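Local coordinates for protein glutathione S-transferase (Sulfitobacter, PDB 4GF0) that binds glutathione and, as a glutathione S-transferase homolog, probably conjugates it to electrophilic substrates, at residues G11-A16 against D163-V168; S97-L102 against F159-P164; R53-R58 against G69-Y74. All blocks are in the same frame, centred on the assembly; numbering follows the deposited sequence.

Contact 1 (G11-A16 against D163-V168); sequences GTISVA and DPYLFV. With GSH (glutathione), chain D.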
# COMPACT_ATOMS: atom_id res chain seq x y z
N GLY A 11 16.02 5.27 -9.09
CA GLY A 11 15.42 4.12 -9.76
C GLY A 11 14.44 3.34 -8.90
O GLY A 11 13.89 2.33 -9.34
N THR A 12 14.23 3.79 -7.66
CA THR A 12 13.31 3.09 -6.76
C THR A 12 11.98 3.83 -6.63
O THR A 12 11.81 4.95 -7.15
CB THR A 12 13.91 2.87 -5.35
OG1 THR A 12 14.07 4.13 -4.68
CG2 THR A 12 15.26 2.16 -5.45
N ILE A 13 11.06 3.21 -5.90
CA ILE A 13 9.72 3.76 -5.74
C ILE A 13 9.71 5.09 -4.98
O ILE A 13 8.77 5.87 -5.10
CB ILE A 13 8.78 2.74 -5.05
CG1 ILE A 13 7.31 3.08 -5.31
CG2 ILE A 13 9.09 2.62 -3.55
CD1 ILE A 13 6.97 3.12 -6.80
N SER A 14 10.77 5.34 -4.20
CA SER A 14 10.91 6.62 -3.49
C SER A 14 10.84 7.81 -4.44
O SER A 14 10.48 8.91 -4.03
CB SER A 14 12.23 6.67 -2.72
OG SER A 14 13.35 6.40 -3.57
N VAL A 15 11.21 7.59 -5.70
CA VAL A 15 11.22 8.68 -6.67
C VAL A 15 9.80 9.21 -6.93
O VAL A 15 9.62 10.38 -7.28
CB VAL A 15 11.93 8.28 -7.98
CG1 VAL A 15 11.98 9.43 -8.97
CG2 VAL A 15 13.36 7.80 -7.68
N ALA A 16 8.79 8.36 -6.74
CA ALA A 16 7.40 8.79 -6.90
C ALA A 16 7.09 9.93 -5.94
O ALA A 16 6.36 10.86 -6.27
CB ALA A 16 6.43 7.63 -6.68
N ASP A 163 -0.44 8.98 -10.60
CA ASP A 163 0.44 9.09 -11.76
C ASP A 163 1.94 8.99 -11.46
O ASP A 163 2.63 8.22 -12.12
CB ASP A 163 0.08 10.33 -12.59
CG ASP A 163 -1.34 10.25 -13.12
OD1 ASP A 163 -1.63 9.25 -13.83
OD2 ASP A 163 -2.15 11.15 -12.81
N PRO A 164 2.46 9.73 -10.46
CA PRO A 164 3.88 9.51 -10.15
C PRO A 164 4.15 8.08 -9.71
O PRO A 164 5.18 7.51 -10.06
CB PRO A 164 4.11 10.43 -8.95
CG PRO A 164 3.12 11.52 -9.13
CD PRO A 164 1.90 10.86 -9.69
N TYR A 165 3.23 7.53 -8.93
CA TYR A 165 3.32 6.15 -8.47
C TYR A 165 3.38 5.21 -9.67
O TYR A 165 4.28 4.36 -9.76
CB TYR A 165 2.12 5.83 -7.56
CG TYR A 165 2.37 4.79 -6.50
CD1 TYR A 165 3.34 3.80 -6.67
CD2 TYR A 165 1.62 4.78 -5.34
CE1 TYR A 165 3.56 2.83 -5.68
CE2 TYR A 165 1.83 3.83 -4.35
CZ TYR A 165 2.79 2.86 -4.52
OH TYR A 165 2.97 1.93 -3.53
N LEU A 166 2.44 5.35 -10.61
CA LEU A 166 2.38 4.45 -11.77
C LEU A 166 3.60 4.64 -12.66
O LEU A 166 4.14 3.67 -13.19
CB LEU A 166 1.10 4.69 -12.57
CG LEU A 166 0.93 3.79 -13.79
CD1 LEU A 166 0.80 2.33 -13.36
CD2 LEU A 166 -0.30 4.24 -14.58
N PHE A 167 4.03 5.88 -12.82
CA PHE A 167 5.18 6.16 -13.67
C PHE A 167 6.44 5.42 -13.21
O PHE A 167 7.13 4.78 -14.00
CB PHE A 167 5.44 7.66 -13.70
CG PHE A 167 6.66 8.04 -14.48
CD1 PHE A 167 6.69 7.89 -15.86
CD2 PHE A 167 7.78 8.54 -13.84
CE1 PHE A 167 7.82 8.25 -16.60
CE2 PHE A 167 8.92 8.89 -14.57
CZ PHE A 167 8.93 8.74 -15.94
N VAL A 168 6.75 5.53 -11.92
CA VAL A 168 7.96 4.89 -11.42
C VAL A 168 7.88 3.37 -11.54
O VAL A 168 8.86 2.71 -11.88
CB VAL A 168 8.30 5.35 -9.98
CG1 VAL A 168 9.47 4.54 -9.44
CG2 VAL A 168 8.63 6.83 -9.98
N1 GSH D . 5.74 -0.84 0.69
CA1 GSH D . 6.90 0.02 0.58
C1 GSH D . 6.51 1.34 -0.01
O11 GSH D . 7.09 2.40 0.37
O12 GSH D . 5.63 1.39 -0.90
CB1 GSH D . 7.93 -0.61 -0.33
CG1 GSH D . 9.28 0.06 -0.03
CD1 GSH D . 10.39 -0.72 -0.73
OE1 GSH D . 10.42 -1.95 -0.71
N2 GSH D . 11.44 0.02 -1.43
CA2 GSH D . 12.51 -0.70 -2.08
C2 GSH D . 13.62 -0.87 -1.08
O2 GSH D . 13.79 -0.04 -0.20
CB2 GSH D . 13.02 0.06 -3.27
SG2 GSH D . 11.76 0.13 -4.53
N3 GSH D . 14.49 -2.03 -1.13
CA3 GSH D . 15.56 -2.14 -0.14
C3 GSH D . 15.73 -3.56 0.33
O31 GSH D . 14.81 -4.41 0.15
O32 GSH D . 16.79 -3.91 0.94
O HOH W 1 11.66 3.37 -11.74
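V168 spans from the T12-I13 backbone to A16 with its two methyl branches. CG1, anti to the backbone N of V168 (chi1 173°), reaches the loop side, lying 3.3 Å from the carbonyl oxygen of T12 and packing on CA of I13. CG2 takes the helical side and meets the backbone N of A16 at 3.6 Å, with CB of V15 and CB of A16 close by. One turn earlier in helix 162-170, the ring of P164 sets its CB 3.5 Å from the carbonyl oxygen of A16, whose own methyl sits over the backbone of P164 and Y165. I13 sends CD1 obliquely onto the CD1-CE1 side of the Y165 ring, 3.6 Å from Y165 CE1. Glutathione lies beyond this pair: its SG2 is 3.4 Å from the backbone N of I13, and its O12 is 3.8 Å from Y165 OH. No direct hydrogen bond crosses between the two segments; one water bridges G11 O, weakly, and V168 O. The thioredoxin-like and all-helical domains of the GST fold thus meet here through van der Waals packing of apolar side chains against each other and against backbone carbonyls.

Contact 2 (S97-L102 against F159-P164); sequences SAMYYL and FSLADP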
# COMPACT_ATOMS: atom_id res chain seq x y z
N SER A 97 -7.30 3.35 -5.53
CA SER A 97 -7.34 1.96 -5.95
C SER A 97 -6.10 1.66 -6.76
O SER A 97 -5.48 0.62 -6.60
CB SER A 97 -8.58 1.68 -6.80
OG SER A 97 -8.54 0.35 -7.30
N ALA A 98 -5.75 2.59 -7.65
CA ALA A 98 -4.55 2.41 -8.46
C ALA A 98 -3.33 2.34 -7.56
O ALA A 98 -2.45 1.50 -7.76
CB ALA A 98 -4.41 3.55 -9.46
N MET A 99 -3.28 3.22 -6.56
CA MET A 99 -2.13 3.27 -5.65
C MET A 99 -1.99 1.99 -4.83
O MET A 99 -0.90 1.44 -4.71
CB MET A 99 -2.19 4.51 -4.76
CG MET A 99 -2.14 5.81 -5.56
SD MET A 99 -2.76 7.23 -4.62
CE MET A 99 -1.51 7.37 -3.36
N TYR A 100 -3.08 1.50 -4.27
CA TYR A 100 -3.01 0.27 -3.49
C TYR A 100 -2.71 -0.93 -4.37
O TYR A 100 -2.04 -1.86 -3.92
CB TYR A 100 -4.27 0.04 -2.67
CG TYR A 100 -4.26 0.78 -1.35
CD1 TYR A 100 -3.69 0.22 -0.22
CD2 TYR A 100 -4.81 2.05 -1.24
CE1 TYR A 100 -3.68 0.89 1.00
CE2 TYR A 100 -4.80 2.74 -0.03
CZ TYR A 100 -4.23 2.15 1.08
OH TYR A 100 -4.23 2.81 2.28
N TYR A 101 -3.20 -0.93 -5.60
CA TYR A 101 -2.86 -2.01 -6.54
C TYR A 101 -1.35 -2.04 -6.77
O TYR A 101 -0.73 -3.11 -6.79
CB TYR A 101 -3.58 -1.84 -7.89
CG TYR A 101 -3.17 -2.89 -8.88
CD1 TYR A 101 -3.72 -4.16 -8.83
CD2 TYR A 101 -2.22 -2.63 -9.86
CE1 TYR A 101 -3.35 -5.14 -9.72
CE2 TYR A 101 -1.84 -3.61 -10.77
CZ TYR A 101 -2.42 -4.86 -10.69
OH TYR A 101 -2.05 -5.84 -11.58
N LEU A 102 -0.77 -0.87 -6.98
CA LEU A 102 0.67 -0.79 -7.17
C LEU A 102 1.41 -1.27 -5.92
O LEU A 102 2.36 -2.05 -6.01
CB LEU A 102 1.09 0.64 -7.56
CG LEU A 102 0.54 1.08 -8.93
CD1 LEU A 102 0.87 2.55 -9.18
CD2 LEU A 102 1.07 0.22 -10.08
N PHE A 159 -4.28 14.83 -13.90
CA PHE A 159 -3.14 14.29 -13.18
C PHE A 159 -3.50 14.12 -11.70
O PHE A 159 -4.27 14.92 -11.14
CB PHE A 159 -2.00 15.29 -13.31
CG PHE A 159 -0.70 14.85 -12.72
CD1 PHE A 159 0.17 14.04 -13.44
CD2 PHE A 159 -0.30 15.29 -11.46
CE1 PHE A 159 1.38 13.66 -12.91
CE2 PHE A 159 0.91 14.90 -10.92
CZ PHE A 159 1.76 14.08 -11.65
N SER A 160 -2.95 13.10 -11.05
CA SER A 160 -3.23 12.87 -9.63
C SER A 160 -2.07 12.12 -8.99
O SER A 160 -1.11 11.77 -9.66
CB SER A 160 -4.51 12.03 -9.46
OG SER A 160 -4.31 10.69 -9.88
N LEU A 161 -2.19 11.86 -7.69
CA LEU A 161 -1.17 11.07 -7.00
C LEU A 161 -0.90 9.70 -7.61
O LEU A 161 0.19 9.16 -7.42
CB LEU A 161 -1.56 10.84 -5.53
CG LEU A 161 -1.67 12.07 -4.64
CD1 LEU A 161 -2.06 11.54 -3.25
CD2 LEU A 161 -0.34 12.85 -4.59
N ALA A 162 -1.88 9.13 -8.31
CA ALA A 162 -1.67 7.80 -8.87
C ALA A 162 -0.61 7.83 -9.96
O ALA A 162 0.06 6.83 -10.20
CB ALA A 162 -2.97 7.22 -9.40
N ASP A 163 -0.44 8.98 -10.60
CA ASP A 163 0.44 9.09 -11.76
C ASP A 163 1.94 8.99 -11.46
O ASP A 163 2.63 8.22 -12.12
CB ASP A 163 0.08 10.33 -12.59
CG ASP A 163 -1.34 10.25 -13.12
OD1 ASP A 163 -1.63 9.25 -13.83
OD2 ASP A 163 -2.15 11.15 -12.81
N PRO A 164 2.46 9.73 -10.46
CA PRO A 164 3.88 9.51 -10.15
C PRO A 164 4.15 8.08 -9.71
O PRO A 164 5.18 7.51 -10.06
CB PRO A 164 4.11 10.43 -8.95
CG PRO A 164 3.12 11.52 -9.13
CD PRO A 164 1.90 10.86 -9.69
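M99 leans over L161 and A162, where the chain enters helix 162-170; its CG lies 3.9 Å from CA of A162 and its SD 3.9 Å from CB of L161. The torsions explain this double reach: CG stands anti to the carbonyl carbon (chi1 -62°), the chain runs on extended to the sulfur, and a bend at chi3 (67°) folds CE back so that it too approaches L161 CB, the two side chains meeting at a slant. Beside them A98 and A162 touch methyl to methyl, CB to CB at 3.9 Å, a pairing of two small side chains consistent with the close approach of the backbones. The turn receiving M99 is held by a capping box. S160 OG accepts from the backbone N of A162 at 3.3 Å, while D163 OD2 accepts from the backbone N of S160 at 2.7 Å through its anti lone pair. D163 OD1 bonds to V154 N, tying the cap to the preceding loop. The contact thus joins helix 89-111 to the N-terminal end of helix 162-170 inside the all-helical domain. L72 of helix 68-78 touches both M99 and L161, and Y100 of the second subunit packs against M99.

Contact 3 (R53-R58 against G69-Y74); sequences RVPALR and GALLDY. With GSH (glutathione), chain D.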
# COMPACT_ATOMS: atom_id res chain seq x y z
N ARG A 53 13.71 0.35 4.24
CA ARG A 53 13.28 0.62 2.87
C ARG A 53 13.29 2.10 2.60
O ARG A 53 13.23 2.91 3.53
CB ARG A 53 11.86 0.10 2.62
CG ARG A 53 11.57 -1.29 3.09
CD ARG A 53 12.27 -2.37 2.28
NE ARG A 53 11.87 -3.69 2.78
CZ ARG A 53 10.71 -4.26 2.47
NH1 ARG A 53 9.86 -3.64 1.66
NH2 ARG A 53 10.40 -5.45 2.98
N VAL A 54 13.35 2.46 1.32
CA VAL A 54 13.05 3.83 0.91
C VAL A 54 11.71 3.78 0.16
O VAL A 54 11.39 2.76 -0.46
CB VAL A 54 14.17 4.43 0.02
CG1 VAL A 54 15.46 4.58 0.81
CG2 VAL A 54 14.41 3.56 -1.21
N PRO A 55 10.91 4.85 0.22
CA PRO A 55 11.17 6.17 0.82
C PRO A 55 10.93 6.25 2.32
O PRO A 55 10.19 5.44 2.89
CB PRO A 55 10.14 7.06 0.12
CG PRO A 55 8.96 6.11 -0.10
CD PRO A 55 9.62 4.82 -0.50
N ALA A 56 11.55 7.26 2.93
CA ALA A 56 11.12 7.73 4.24
C ALA A 56 11.13 9.24 4.12
O ALA A 56 11.92 9.81 3.37
CB ALA A 56 12.07 7.26 5.35
N LEU A 57 10.25 9.89 4.87
CA LEU A 57 10.15 11.35 4.81
C LEU A 57 10.28 11.91 6.21
O LEU A 57 9.56 11.49 7.12
CB LEU A 57 8.80 11.75 4.21
CG LEU A 57 8.60 13.24 3.88
CD1 LEU A 57 9.45 13.62 2.65
CD2 LEU A 57 7.12 13.51 3.65
N ARG A 58 11.19 12.86 6.39
CA ARG A 58 11.31 13.52 7.67
C ARG A 58 10.57 14.85 7.61
O ARG A 58 10.85 15.69 6.75
CB ARG A 58 12.77 13.76 8.05
CG ARG A 58 12.93 14.48 9.38
CD ARG A 58 14.38 14.87 9.66
NE ARG A 58 15.24 13.69 9.64
CZ ARG A 58 15.35 12.83 10.65
NH1 ARG A 58 14.64 13.00 11.76
NH2 ARG A 58 16.16 11.78 10.54
N GLY A 69 2.59 5.28 -0.61
CA GLY A 69 1.23 5.77 -0.78
C GLY A 69 0.83 6.75 0.31
O GLY A 69 0.10 7.72 0.05
N ALA A 70 1.30 6.51 1.53
CA ALA A 70 1.01 7.40 2.65
C ALA A 70 1.72 8.73 2.46
O ALA A 70 1.16 9.80 2.73
CB ALA A 70 1.43 6.74 3.98
N LEU A 71 2.96 8.68 1.97
CA LEU A 71 3.72 9.91 1.73
C LEU A 71 3.10 10.74 0.62
O LEU A 71 3.13 11.95 0.66
CB LEU A 71 5.16 9.58 1.34
CG LEU A 71 5.98 8.81 2.37
CD1 LEU A 71 7.47 8.81 2.01
CD2 LEU A 71 5.77 9.41 3.71
N LEU A 72 2.59 10.07 -0.41
CA LEU A 72 1.93 10.78 -1.51
C LEU A 72 0.68 11.52 -1.00
O LEU A 72 0.48 12.71 -1.29
CB LEU A 72 1.58 9.81 -2.64
CG LEU A 72 2.75 9.27 -3.47
CD1 LEU A 72 2.28 8.13 -4.40
CD2 LEU A 72 3.36 10.40 -4.28
N ASP A 73 -0.16 10.84 -0.24
CA ASP A 73 -1.32 11.52 0.34
C ASP A 73 -0.91 12.64 1.29
O ASP A 73 -1.58 13.67 1.36
CB ASP A 73 -2.27 10.52 1.04
CG ASP A 73 -3.56 10.30 0.26
OD1 ASP A 73 -4.18 11.30 -0.15
OD2 ASP A 73 -3.94 9.12 0.04
N TYR A 74 0.20 12.47 2.00
CA TYR A 74 0.69 13.53 2.87
C TYR A 74 1.08 14.79 2.08
O TYR A 74 0.70 15.92 2.44
CB TYR A 74 1.87 13.05 3.74
CG TYR A 74 2.34 14.16 4.65
CD1 TYR A 74 1.67 14.44 5.82
CD2 TYR A 74 3.44 14.94 4.32
CE1 TYR A 74 2.08 15.49 6.65
CE2 TYR A 74 3.85 15.99 5.13
CZ TYR A 74 3.17 16.24 6.30
OH TYR A 74 3.56 17.29 7.11
N1 GSH D . 5.74 -0.84 0.69
CA1 GSH D . 6.90 0.02 0.58
C1 GSH D . 6.51 1.34 -0.01
O11 GSH D . 7.09 2.40 0.37
O12 GSH D . 5.63 1.39 -0.90
CB1 GSH D . 7.93 -0.61 -0.33
CG1 GSH D . 9.28 0.06 -0.03
CD1 GSH D . 10.39 -0.72 -0.73
OE1 GSH D . 10.42 -1.95 -0.71
N2 GSH D . 11.44 0.02 -1.43
CA2 GSH D . 12.51 -0.70 -2.08
C2 GSH D . 13.62 -0.87 -1.08
O2 GSH D . 13.79 -0.04 -0.20
CB2 GSH D . 13.02 0.06 -3.27
SG2 GSH D . 11.76 0.13 -4.53
N3 GSH D . 14.49 -2.03 -1.13
CA3 GSH D . 15.56 -2.14 -0.14
C3 GSH D . 15.73 -3.56 0.33
O31 GSH D . 14.81 -4.41 0.15
O32 GSH D . 16.79 -3.91 0.94
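L71 points from helix 68-78 toward the strand and wedges its CD1 between P55 and CB of L57. Its CG is anti to the carbonyl carbon (chi1 -61°), and with chi2 at -167° CD1 comes to rest beside the CB-CG edge of the P55 ring, 3.7 Å from both of those P55 atoms; the two side chains slant across one another. CD2 of L71 also lies on L57, 3.9 Å from its CB. L57 in turn extends its CD2 onward to Y74, one helical turn beyond L71, and meets the ring atom CD2 of Y74 at 4.0 Å. The long directions of L57 and Y74 stand at about a right angle, and the methyl comes to the ring obliquely. Segment 69-74 runs at 38° to strand 56-58, axes 9.4 Å apart, and touches it through L71 and Y74.

The bend before the strand holds the cis-proline of the thioredoxin-like fold. The peptide bond between V54 and P55 is cis, and V54 faces the cysteine part of glutathione with its backbone: V54 N donates to O2 of glutathione at 3.0 Å, and V54 O receives N2 of glutathione at 2.9 Å, as in an antiparallel strand pair. R53 adds a side-chain bond, NH1 to OE1 of glutathione at 3.0 Å, with the oxygen at the guanidinium edge near its plane.

Strand 56-58 is an inner strand of the sheet, paired with strands 4-8 and 64-66. L6 touches P55 and L57 from one neighbour, while L65 of the other touches L71 and Y74. V17 of helix 14-23 also packs on L71, and A93 of the second subunit meets Y74.

How the contacts relate
From the N terminus, segment 11-16 leads into the first helix and meets 163-168 only after 146 intervening residues, so contact 1 closes a long loop. Contact 3 is nested within it as a short excursion from strand 56-58 through strand 64-66 to helix 68-78. Contact 2 follows in series, opening on helix 89-111 and ending on helix 162-170, where it shares D163 and P164 with contact 1. Contact 3 is internal to the thioredoxin-like domain, contact 2 to the helical domain, and contact 1 spans the two. L72, on the helix of contact 3, packs against Y165 of contact 1. Contacts 1 and 3 both touch glutathione; contacts 2 and 3 both reach the second subunit.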